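PDB 4O1N: staphylococcal superantigen-like 1 from Staphylococcus aureus, which probably promotes virulence by proteolytic cleavage of host proteins, including collagens and cytokines. Local coordinates for residues S81-F86 with G102-S107; H62-L67 with T97-G102; Y115-I120 with Y135-E140; I171-N176 with T201-I206. All coordinates share one frame; numbering follows the deposited sequence.

Interaction 1 (S81-F86 with G102-S107); sequences SNIDVF and GGVTKS
Asp84 and Thr105 are the antiparallel hydrogen-bonded pair at the middle of this contact, where strands 83-86 and 104-106 approach to 4.6 Å between axes with their directions 152° apart. Asp84 N lies 2.9 Å from Thr105 O, and Thr105 N answers to Asp84 O. Both bonds are straight, whereas the next one, Phe86 N to Gly103 O, is bent to 137°, at the point where the chain leaves the strand through Gly103, a residue of positive phi. A water bonded to both Phe86 O and Gly102 O bridges the segments beyond that turn. At the other end Ser107 N binds Asn82 O from well above the carbonyl plane.

Val85 and Val104 share one face of the sheet. Val104 holds CG1 anti to its backbone N (chi1 -170°), which sends that methyl toward Ile83 CD1 at 4.1 Å while CG2 meets Val85 CG2 at 4.5 Å. The opposite face carries Asp84 and Thr105. Asp84 CB stands 3.8 Å from Thr105 OG1, and the carboxylate leans on toward Ser107, its OD2 reaching 3.7 Å from Ser107 CA. The hydroxyl of Ser107 is directed at Asp84 OD1, although their modelled separation is too short for its exact value to be trusted.

Asn40 N also bonds to Asp84 OD1. Lys139 forms a salt bridge with Asp84 OD2 and a hydrogen bond with Thr105 OG1. One buried face thus gathers a carboxylate and a hydroxyl for the same ammonium group, which probably keeps Asp84 charged; since Lys139 belongs to the beta-grasp domain, the contact ties the two domains electrostatically.

Interaction 2 (H62-L67 with T97-G102); sequences HSRITL and TNYSIG
Arg64 places its guanidinium beside the Tyr99 ring, with Tyr99 CE1 over one guanidinium face. The planes are 76° apart, not stacked flat. Arg64 NH1 comes 3.7 Å from Tyr99 CD1, while Arg64 CD sits at the ring edge, in its plane. The arginine starts with CG anti to the backbone N (chi1 -173°), and the bends at the next two torsions swing the guanidinium across toward Tyr99 as it rises from the sheet; it also makes a cation-pi contact with Tyr53.

His62 and Thr97 run side by side at the start: Thr97 CG2 meets the imidazole edge in plane, 3.4 Å from His62 CD2. On the opposite face from Arg64, Ile65 CG1 lies 4.4 Å from Ser100 CB, and the Ser100 hydroxyl bonds to Leu88 O.

Five backbone hydrogen bonds zigzag between the strands, from Asn98 N to His62 O (2.7 Å) through to Gly102 N to Thr66 O (3.0 Å). The N-to-C directions differ by 23°; Arg64 N bonds Asn98 O and Arg64 O receives Ser100 N, two residues flanking its partner Tyr99. Parallel pairing of the third and last barrel strands, amid antiparallel neighbours, is characteristic of the OB fold.

Interaction 3 (Y115-I120 with Y135-E140); sequences YINTPI and YYISKE
Pro119 and Ile137 make the tightly packed, buried part of this contact: Pro119 CG is 3.5 Å from Ile137 CD1, the two side chains crossing at a slant. Ile137 keeps CG1 anti to its carbonyl carbon (chi1 -56°), and CD1 at the far end of that branch is the atom that meets the proline ring. Pro119 CG also packs at 4.0 Å against Tyr135 CB. The Tyr135 ring itself leads away to Leu147 and Leu151 of helix 144-159, and Ile203 touches both Pro119 and Ile137, closing this side with other parts of the beta-grasp domain.

The solvent side is formed by Ile116, Thr118 and Tyr136, all exposed. Thr118 CG2 lies over one face of the Tyr136 ring, 3.3 Å from Tyr136 CE1, while Ile116 CG2 comes to the edge of that ring, 4.0 Å from Tyr136 CB. Thr118 and Tyr136 run side by side; this side thus differs from the Pro119-Ile137 side in exposure, not in closeness of its atoms.

Between these two sides the backbones run antiparallel, with a single beta bridge. Asn117 N reaches Ile137 O at 3.0 Å in a fairly straight bond, but the return bond from Ile137 N to Asn117 O is bent to 135°. Tyr135 N then binds Pro119 O at 3.1 Å. Its counterpart cannot form: Pro119 N faces Tyr135 O at 3.3 Å with no hydrogen to give. The chemistry implies an interrupted pairing: the proline supplies a carbonyl acceptor and an apolar ring but breaks the reciprocal pattern of a regular sheet.

Interaction 4 (I171-N176 with T201-I206); sequences ITITMN and TKINKI
Ile173 fits against two isoleucines of the neighbouring strand, one branch to each. Its CG2 meets Ile203 CG2 at 3.8 Å on an oblique crossing, while its CG1 lies 3.9 Å from Ile206 CG1, those two side chains running side by side. Ile173 is thus a bump with one branch against each of Ile203 and Ile206, on the face that Leu147 and Leu151 of helix 144-159 cover.

The next bump is Met175. Three successive bends (chi1 -50°, then chi2 and chi3 of the same sign) coil it back, so that SD sits 4.0 Å from Ile203 CG1 and CE ends 3.3 Å from Lys202 O. At the edge Asn176 crosses Asn204 at about a right angle, its OD1 3.5 Å from Asn204 CB, and its ND2 also passes over Lys202 CA.

Beyond Thr174 the register shifts by one residue, which sets Met175 opposite Ile203. Strands 171-175 and 203-206 are antiparallel, but Asn204 and Lys205 both face Thr174, a classic beta bulge. Thr174 O accepts from Asn204 N at 2.8 Å, nearly along the C=O axis, and from Lys205 N at 3.1 Å, on a lone pair. Thr174 N pairs with Lys205 O in return. One carbonyl therefore serves two amides, so the extra residue of the bulge is accommodated with its backbone N-H still bonded.

From the N terminus, interaction 2 opens first at 62-67 and interaction 1 opens at 81-86 before it has closed. Interaction 2 closes at 97-102 and interaction 1 at 102-107, so the two loops cross and share Gly102; both use strand 98-106, one edge of it for each partner in the OB-fold sheet. Interactions 3 and 4 follow in series within the beta-grasp domain. The first closes a loop around strands 120-125 and 128-134; the second joins 171-176 to 201-206. They meet where Ile120 exchanges backbone bonds with Asn204 and Ile206. Lys139 links interaction 3 to interaction 1, whereas interactions 2 and 4 lie about 27 Å apart between centres.

Interaction 1 (S81-F86 with G102-S107)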
# COMPACT_ATOMS: atom_id res chain seq x y z
N SER A 81 -18.60 6.68 3.37
CA SER A 81 -18.49 6.97 1.96
C SER A 81 -17.23 7.78 1.69
O SER A 81 -16.52 8.17 2.62
CB SER A 81 -19.78 7.60 1.43
OG SER A 81 -19.93 8.90 1.90
N ASN A 82 -16.92 7.97 0.42
CA ASN A 82 -15.70 8.68 -0.02
C ASN A 82 -14.43 8.11 0.53
O ASN A 82 -13.59 8.83 1.08
CB ASN A 82 -15.76 10.19 0.31
CG ASN A 82 -16.94 10.91 -0.35
OD1 ASN A 82 -17.40 11.88 0.19
ND2 ASN A 82 -17.39 10.46 -1.50
N ILE A 83 -14.31 6.80 0.40
CA ILE A 83 -13.10 6.06 0.77
C ILE A 83 -12.58 5.34 -0.48
O ILE A 83 -13.33 5.04 -1.39
CB ILE A 83 -13.38 5.07 1.94
CG1 ILE A 83 -14.49 4.09 1.59
CG2 ILE A 83 -13.79 5.84 3.19
CD1 ILE A 83 -14.47 2.83 2.42
N ASP A 84 -11.28 5.13 -0.54
CA ASP A 84 -10.64 4.34 -1.59
C ASP A 84 -10.08 3.14 -0.87
O ASP A 84 -9.70 3.19 0.29
CB ASP A 84 -9.47 5.08 -2.25
CG ASP A 84 -9.88 6.40 -2.93
OD1 ASP A 84 -11.09 6.72 -3.04
OD2 ASP A 84 -8.96 7.13 -3.37
N VAL A 85 -9.90 2.09 -1.62
CA VAL A 85 -9.63 0.81 -1.05
C VAL A 85 -8.50 0.12 -1.87
O VAL A 85 -8.47 0.18 -3.11
CB VAL A 85 -10.98 0.09 -1.03
CG1 VAL A 85 -10.93 -1.26 -1.70
CG2 VAL A 85 -11.52 -0.00 0.37
N PHE A 86 -7.56 -0.50 -1.17
CA PHE A 86 -6.46 -1.25 -1.79
C PHE A 86 -6.37 -2.59 -1.06
O PHE A 86 -5.92 -2.67 0.09
CB PHE A 86 -5.16 -0.47 -1.66
CG PHE A 86 -4.02 -1.01 -2.48
CD1 PHE A 86 -3.71 -0.44 -3.73
CD2 PHE A 86 -3.23 -2.04 -2.01
CE1 PHE A 86 -2.68 -0.92 -4.49
CE2 PHE A 86 -2.19 -2.53 -2.76
CZ PHE A 86 -1.91 -1.97 -3.99
N GLY A 102 -5.78 -3.30 6.23
CA GLY A 102 -5.47 -1.88 6.01
C GLY A 102 -5.83 -1.44 4.61
O GLY A 102 -6.83 -1.88 4.03
N GLY A 103 -5.04 -0.50 4.09
CA GLY A 103 -5.20 -0.04 2.75
C GLY A 103 -6.48 0.72 2.47
O GLY A 103 -6.90 0.79 1.31
N VAL A 104 -7.08 1.30 3.52
CA VAL A 104 -8.24 2.15 3.35
C VAL A 104 -7.86 3.59 3.57
O VAL A 104 -7.31 3.91 4.60
CB VAL A 104 -9.35 1.83 4.35
CG1 VAL A 104 -10.64 2.58 3.98
CG2 VAL A 104 -9.60 0.34 4.42
N THR A 105 -8.21 4.45 2.63
CA THR A 105 -7.88 5.86 2.73
C THR A 105 -9.05 6.75 2.34
O THR A 105 -10.05 6.29 1.82
CB THR A 105 -6.73 6.17 1.79
OG1 THR A 105 -6.98 5.54 0.52
CG2 THR A 105 -5.43 5.61 2.35
N LYS A 106 -8.92 8.03 2.60
CA LYS A 106 -9.93 8.98 2.19
C LYS A 106 -9.71 9.23 0.73
O LYS A 106 -8.57 9.40 0.31
CB LYS A 106 -9.80 10.29 2.94
CG LYS A 106 -9.96 10.18 4.44
CD LYS A 106 -10.30 11.55 5.03
CE LYS A 106 -10.32 11.56 6.57
NZ LYS A 106 -9.11 12.27 7.11
N SER A 107 -10.82 9.25 -0.00
CA SER A 107 -10.86 9.64 -1.39
C SER A 107 -10.37 11.05 -1.56
O SER A 107 -10.29 11.83 -0.62
CB SER A 107 -12.31 9.55 -1.93
OG SER A 107 -12.73 8.20 -2.04
O HOH W 1 -7.22 -3.71 2.33

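Interaction 2 (H62-L67 with T97-G102)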
# COMPACT_ATOMS: atom_id res chain seq x y z
N HIS A 62 -16.49 -9.25 -2.93
CA HIS A 62 -16.84 -9.03 -1.54
C HIS A 62 -15.62 -9.11 -0.62
O HIS A 62 -14.85 -10.07 -0.69
CB HIS A 62 -17.93 -10.05 -1.17
CG HIS A 62 -18.42 -9.95 0.23
ND1 HIS A 62 -19.60 -9.31 0.55
CD2 HIS A 62 -17.92 -10.44 1.40
CE1 HIS A 62 -19.79 -9.38 1.86
NE2 HIS A 62 -18.79 -10.07 2.40
N SER A 63 -15.47 -8.10 0.23
CA SER A 63 -14.24 -7.96 1.01
C SER A 63 -14.45 -7.54 2.44
O SER A 63 -15.27 -6.67 2.74
CB SER A 63 -13.29 -6.92 0.34
OG SER A 63 -12.79 -7.39 -0.87
N ARG A 64 -13.65 -8.11 3.32
CA ARG A 64 -13.60 -7.68 4.71
C ARG A 64 -12.16 -7.28 5.12
O ARG A 64 -11.23 -8.10 5.11
CB ARG A 64 -14.18 -8.77 5.59
CG ARG A 64 -14.35 -8.39 7.06
CD ARG A 64 -13.28 -9.05 7.89
NE ARG A 64 -13.81 -10.02 8.81
CZ ARG A 64 -13.11 -10.97 9.43
NH1 ARG A 64 -11.81 -11.14 9.22
NH2 ARG A 64 -13.74 -11.77 10.25
N ILE A 65 -12.00 -6.01 5.47
CA ILE A 65 -10.69 -5.41 5.71
C ILE A 65 -10.49 -5.20 7.18
O ILE A 65 -11.23 -4.46 7.78
CB ILE A 65 -10.57 -4.06 4.99
CG1 ILE A 65 -10.76 -4.27 3.49
CG2 ILE A 65 -9.22 -3.41 5.26
CD1 ILE A 65 -10.79 -2.99 2.70
N THR A 66 -9.49 -5.86 7.76
CA THR A 66 -9.17 -5.66 9.16
C THR A 66 -8.45 -4.33 9.37
O THR A 66 -7.53 -3.98 8.63
CB THR A 66 -8.28 -6.80 9.70
OG1 THR A 66 -8.84 -8.08 9.38
CG2 THR A 66 -8.15 -6.75 11.22
N LEU A 67 -8.89 -3.60 10.41
CA LEU A 67 -8.31 -2.32 10.84
C LEU A 67 -7.60 -2.49 12.17
O LEU A 67 -8.22 -2.79 13.18
CB LEU A 67 -9.38 -1.25 10.99
CG LEU A 67 -10.30 -1.13 9.80
CD1 LEU A 67 -11.49 -0.26 10.13
CD2 LEU A 67 -9.58 -0.55 8.60
N THR A 97 -14.80 -14.54 -0.71
CA THR A 97 -14.63 -13.31 0.00
C THR A 97 -13.14 -12.95 0.28
O THR A 97 -12.35 -13.80 0.70
CB THR A 97 -15.46 -13.37 1.32
OG1 THR A 97 -16.87 -13.35 1.02
CG2 THR A 97 -15.13 -12.19 2.25
N ASN A 98 -12.77 -11.69 0.06
CA ASN A 98 -11.38 -11.22 0.28
C ASN A 98 -11.16 -10.78 1.75
O ASN A 98 -11.92 -9.96 2.30
CB ASN A 98 -10.99 -10.04 -0.65
CG ASN A 98 -11.27 -10.30 -2.14
OD1 ASN A 98 -11.88 -9.47 -2.83
ND2 ASN A 98 -10.85 -11.44 -2.63
N TYR A 99 -10.12 -11.30 2.38
CA TYR A 99 -9.76 -10.88 3.72
C TYR A 99 -8.40 -10.19 3.64
O TYR A 99 -7.37 -10.87 3.43
CB TYR A 99 -9.73 -12.07 4.68
CG TYR A 99 -11.07 -12.70 4.86
CD1 TYR A 99 -12.03 -12.15 5.71
CD2 TYR A 99 -11.43 -13.81 4.12
CE1 TYR A 99 -13.29 -12.71 5.86
CE2 TYR A 99 -12.70 -14.37 4.23
CZ TYR A 99 -13.62 -13.83 5.11
OH TYR A 99 -14.86 -14.38 5.21
N SER A 100 -8.43 -8.87 3.84
CA SER A 100 -7.28 -8.01 3.69
C SER A 100 -7.03 -7.20 4.94
O SER A 100 -7.83 -7.18 5.87
CB SER A 100 -7.49 -7.07 2.50
OG SER A 100 -6.28 -6.42 2.13
N ILE A 101 -5.90 -6.51 4.94
CA ILE A 101 -5.50 -5.69 6.07
C ILE A 101 -5.11 -4.28 5.63
O ILE A 101 -4.22 -4.10 4.81
CB ILE A 101 -4.29 -6.28 6.77
CG1 ILE A 101 -4.67 -7.61 7.42
CG2 ILE A 101 -3.79 -5.29 7.81
CD1 ILE A 101 -3.48 -8.53 7.64
N GLY A 102 -5.78 -3.30 6.23
CA GLY A 102 -5.47 -1.88 6.01
C GLY A 102 -5.83 -1.44 4.61
O GLY A 102 -6.83 -1.88 4.03

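Interaction 3 (Y115-I120 with Y135-E140)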
# COMPACT_ATOMS: atom_id res chain seq x y z
N TYR A 115 -5.49 15.52 -10.52
CA TYR A 115 -4.09 15.93 -10.46
C TYR A 115 -3.13 14.72 -10.24
O TYR A 115 -3.37 13.84 -9.43
CB TYR A 115 -3.90 17.00 -9.39
CG TYR A 115 -4.55 18.32 -9.74
CD1 TYR A 115 -5.67 18.78 -9.07
CD2 TYR A 115 -4.07 19.11 -10.79
CE1 TYR A 115 -6.27 19.98 -9.42
CE2 TYR A 115 -4.67 20.31 -11.13
CZ TYR A 115 -5.76 20.74 -10.44
OH TYR A 115 -6.37 21.93 -10.75
N ILE A 116 -2.07 14.65 -11.03
CA ILE A 116 -1.09 13.60 -10.85
C ILE A 116 0.25 14.26 -10.63
O ILE A 116 0.69 15.01 -11.47
CB ILE A 116 -1.04 12.64 -12.05
CG1 ILE A 116 -2.44 12.06 -12.35
CG2 ILE A 116 -0.11 11.48 -11.75
CD1 ILE A 116 -2.55 11.42 -13.71
N ASN A 117 0.90 14.00 -9.51
CA ASN A 117 2.21 14.64 -9.27
C ASN A 117 3.38 13.66 -9.30
O ASN A 117 3.29 12.57 -8.74
CB ASN A 117 2.21 15.44 -7.96
CG ASN A 117 1.09 15.02 -7.01
OD1 ASN A 117 1.17 13.96 -6.38
ND2 ASN A 117 0.03 15.85 -6.90
N THR A 118 4.46 14.04 -9.94
CA THR A 118 5.71 13.29 -9.81
C THR A 118 6.53 13.59 -8.51
O THR A 118 6.56 14.72 -8.05
CB THR A 118 6.61 13.52 -11.05
OG1 THR A 118 6.91 14.91 -11.22
CG2 THR A 118 5.93 12.99 -12.31
N PRO A 119 7.13 12.57 -7.89
CA PRO A 119 8.34 12.75 -7.10
C PRO A 119 9.48 12.01 -7.75
O PRO A 119 9.24 11.24 -8.69
CB PRO A 119 8.01 12.08 -5.76
CG PRO A 119 7.15 10.95 -6.12
CD PRO A 119 6.46 11.34 -7.45
N ILE A 120 10.69 12.24 -7.25
CA ILE A 120 11.85 11.57 -7.77
C ILE A 120 11.82 10.13 -7.33
O ILE A 120 11.46 9.83 -6.22
CB ILE A 120 13.14 12.23 -7.29
CG1 ILE A 120 13.34 13.56 -8.01
CG2 ILE A 120 14.36 11.34 -7.58
CD1 ILE A 120 14.32 14.48 -7.34
N TYR A 135 8.10 8.66 -9.92
CA TYR A 135 6.97 7.86 -9.45
C TYR A 135 5.72 8.75 -9.59
O TYR A 135 5.79 9.92 -9.28
CB TYR A 135 7.18 7.39 -8.01
CG TYR A 135 6.21 6.34 -7.54
CD1 TYR A 135 6.45 4.98 -7.73
CD2 TYR A 135 5.03 6.71 -6.90
CE1 TYR A 135 5.54 4.02 -7.28
CE2 TYR A 135 4.11 5.78 -6.46
CZ TYR A 135 4.36 4.42 -6.64
OH TYR A 135 3.43 3.50 -6.19
N TYR A 136 4.60 8.23 -10.08
CA TYR A 136 3.43 9.08 -10.29
C TYR A 136 2.36 8.80 -9.24
O TYR A 136 2.13 7.67 -8.90
CB TYR A 136 2.89 8.89 -11.71
CG TYR A 136 3.92 9.27 -12.78
CD1 TYR A 136 3.77 10.45 -13.53
CD2 TYR A 136 5.05 8.47 -13.02
CE1 TYR A 136 4.71 10.79 -14.49
CE2 TYR A 136 6.00 8.82 -13.97
CZ TYR A 136 5.83 9.97 -14.69
OH TYR A 136 6.73 10.34 -15.64
N ILE A 137 1.73 9.86 -8.72
CA ILE A 137 0.85 9.75 -7.57
C ILE A 137 -0.40 10.57 -7.78
O ILE A 137 -0.32 11.78 -7.97
CB ILE A 137 1.50 10.32 -6.32
CG1 ILE A 137 2.84 9.65 -6.05
CG2 ILE A 137 0.59 10.17 -5.12
CD1 ILE A 137 3.80 10.57 -5.34
N SER A 138 -1.55 9.91 -7.73
CA SER A 138 -2.80 10.57 -8.04
C SER A 138 -3.55 10.85 -6.77
O SER A 138 -4.47 11.63 -6.80
CB SER A 138 -3.66 9.70 -8.97
OG SER A 138 -4.07 8.49 -8.34
N LYS A 139 -3.15 10.23 -5.65
CA LYS A 139 -3.97 10.19 -4.43
C LYS A 139 -3.46 11.14 -3.34
O LYS A 139 -2.26 11.16 -3.01
CB LYS A 139 -4.07 8.76 -3.87
CG LYS A 139 -5.16 7.92 -4.53
CD LYS A 139 -5.20 6.47 -4.05
CE LYS A 139 -5.22 6.28 -2.52
NZ LYS A 139 -6.33 6.98 -1.81
N GLU A 140 -4.39 11.92 -2.78
CA GLU A 140 -4.11 12.86 -1.72
C GLU A 140 -3.70 12.12 -0.48
O GLU A 140 -2.74 12.52 0.17
CB GLU A 140 -5.33 13.74 -1.43
CG GLU A 140 -5.68 14.74 -2.53
CD GLU A 140 -7.05 15.39 -2.38
OE1 GLU A 140 -7.55 15.54 -1.22
OE2 GLU A 140 -7.62 15.74 -3.45

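Interaction 4 (I171-N176 with T201-I206)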
# COMPACT_ATOMS: atom_id res chain seq x y z
N ILE A 171 13.26 0.56 1.54
CA ILE A 171 12.62 1.68 0.87
C ILE A 171 12.64 2.89 1.79
O ILE A 171 12.48 2.75 2.99
CB ILE A 171 11.16 1.36 0.55
CG1 ILE A 171 11.11 0.24 -0.51
CG2 ILE A 171 10.43 2.59 0.05
CD1 ILE A 171 9.80 -0.48 -0.54
N THR A 172 12.87 4.08 1.24
CA THR A 172 12.82 5.32 2.02
C THR A 172 11.99 6.36 1.29
O THR A 172 12.32 6.76 0.21
CB THR A 172 14.22 5.86 2.26
OG1 THR A 172 14.99 4.82 2.86
CG2 THR A 172 14.17 7.07 3.18
N ILE A 173 10.89 6.76 1.89
CA ILE A 173 10.05 7.79 1.29
C ILE A 173 10.35 9.03 2.07
O ILE A 173 10.18 9.02 3.27
CB ILE A 173 8.53 7.45 1.41
CG1 ILE A 173 8.18 6.26 0.52
CG2 ILE A 173 7.67 8.62 0.97
CD1 ILE A 173 7.34 5.20 1.20
N THR A 174 10.79 10.07 1.37
CA THR A 174 11.10 11.38 1.98
C THR A 174 10.02 12.42 1.65
O THR A 174 9.71 12.66 0.47
CB THR A 174 12.49 11.87 1.51
OG1 THR A 174 13.42 10.78 1.55
CG2 THR A 174 13.01 12.99 2.41
N MET A 175 9.46 13.04 2.69
CA MET A 175 8.38 14.02 2.50
C MET A 175 8.96 15.39 2.33
O MET A 175 10.15 15.56 2.51
CB MET A 175 7.42 14.01 3.67
CG MET A 175 6.90 12.63 4.07
SD MET A 175 5.97 11.78 2.75
CE MET A 175 4.54 12.89 2.75
N ASN A 176 8.14 16.34 1.94
CA ASN A 176 8.55 17.72 1.74
C ASN A 176 9.13 18.36 2.97
O ASN A 176 10.01 19.22 2.88
CB ASN A 176 7.40 18.56 1.20
CG ASN A 176 7.20 18.39 -0.29
OD1 ASN A 176 8.01 17.77 -0.98
ND2 ASN A 176 6.14 18.96 -0.81
N THR A 201 0.41 14.19 -2.09
CA THR A 201 0.75 15.43 -2.74
C THR A 201 2.11 15.96 -2.27
O THR A 201 2.65 16.85 -2.88
CB THR A 201 -0.34 16.54 -2.50
OG1 THR A 201 -0.32 17.01 -1.15
CG2 THR A 201 -1.71 16.04 -2.80
N LYS A 202 2.68 15.40 -1.20
CA LYS A 202 3.88 15.98 -0.57
C LYS A 202 5.00 15.00 -0.41
O LYS A 202 5.77 15.09 0.55
CB LYS A 202 3.53 16.52 0.82
CG LYS A 202 2.77 17.82 0.77
CD LYS A 202 2.37 18.31 2.13
CE LYS A 202 1.62 19.62 2.01
NZ LYS A 202 1.00 19.99 3.32
N ILE A 203 5.08 14.03 -1.33
CA ILE A 203 6.19 13.06 -1.37
C ILE A 203 7.23 13.63 -2.29
O ILE A 203 6.97 13.87 -3.43
CB ILE A 203 5.75 11.71 -1.93
CG1 ILE A 203 4.70 11.10 -1.01
CG2 ILE A 203 6.96 10.80 -2.07
CD1 ILE A 203 4.08 9.81 -1.48
N ASN A 204 8.42 13.84 -1.77
CA ASN A 204 9.46 14.52 -2.52
C ASN A 204 10.29 13.50 -3.22
O ASN A 204 10.66 13.71 -4.38
CB ASN A 204 10.36 15.29 -1.56
CG ASN A 204 11.51 16.01 -2.27
OD1 ASN A 204 11.29 16.99 -2.97
ND2 ASN A 204 12.73 15.53 -2.07
N LYS A 205 10.64 12.43 -2.53
CA LYS A 205 11.48 11.41 -3.14
C LYS A 205 11.22 9.99 -2.61
O LYS A 205 10.95 9.78 -1.44
CB LYS A 205 12.95 11.77 -2.94
CG LYS A 205 13.92 10.78 -3.56
CD LYS A 205 15.36 11.25 -3.44
CE LYS A 205 16.31 10.22 -4.06
NZ LYS A 205 17.61 10.82 -4.42
N ILE A 206 11.37 9.01 -3.50
CA ILE A 206 11.34 7.63 -3.10
C ILE A 206 12.61 6.97 -3.53
O ILE A 206 12.94 7.00 -4.71
CB ILE A 206 10.17 6.89 -3.74
CG1 ILE A 206 8.86 7.38 -3.11
CG2 ILE A 206 10.30 5.38 -3.54
CD1 ILE A 206 7.67 7.09 -3.97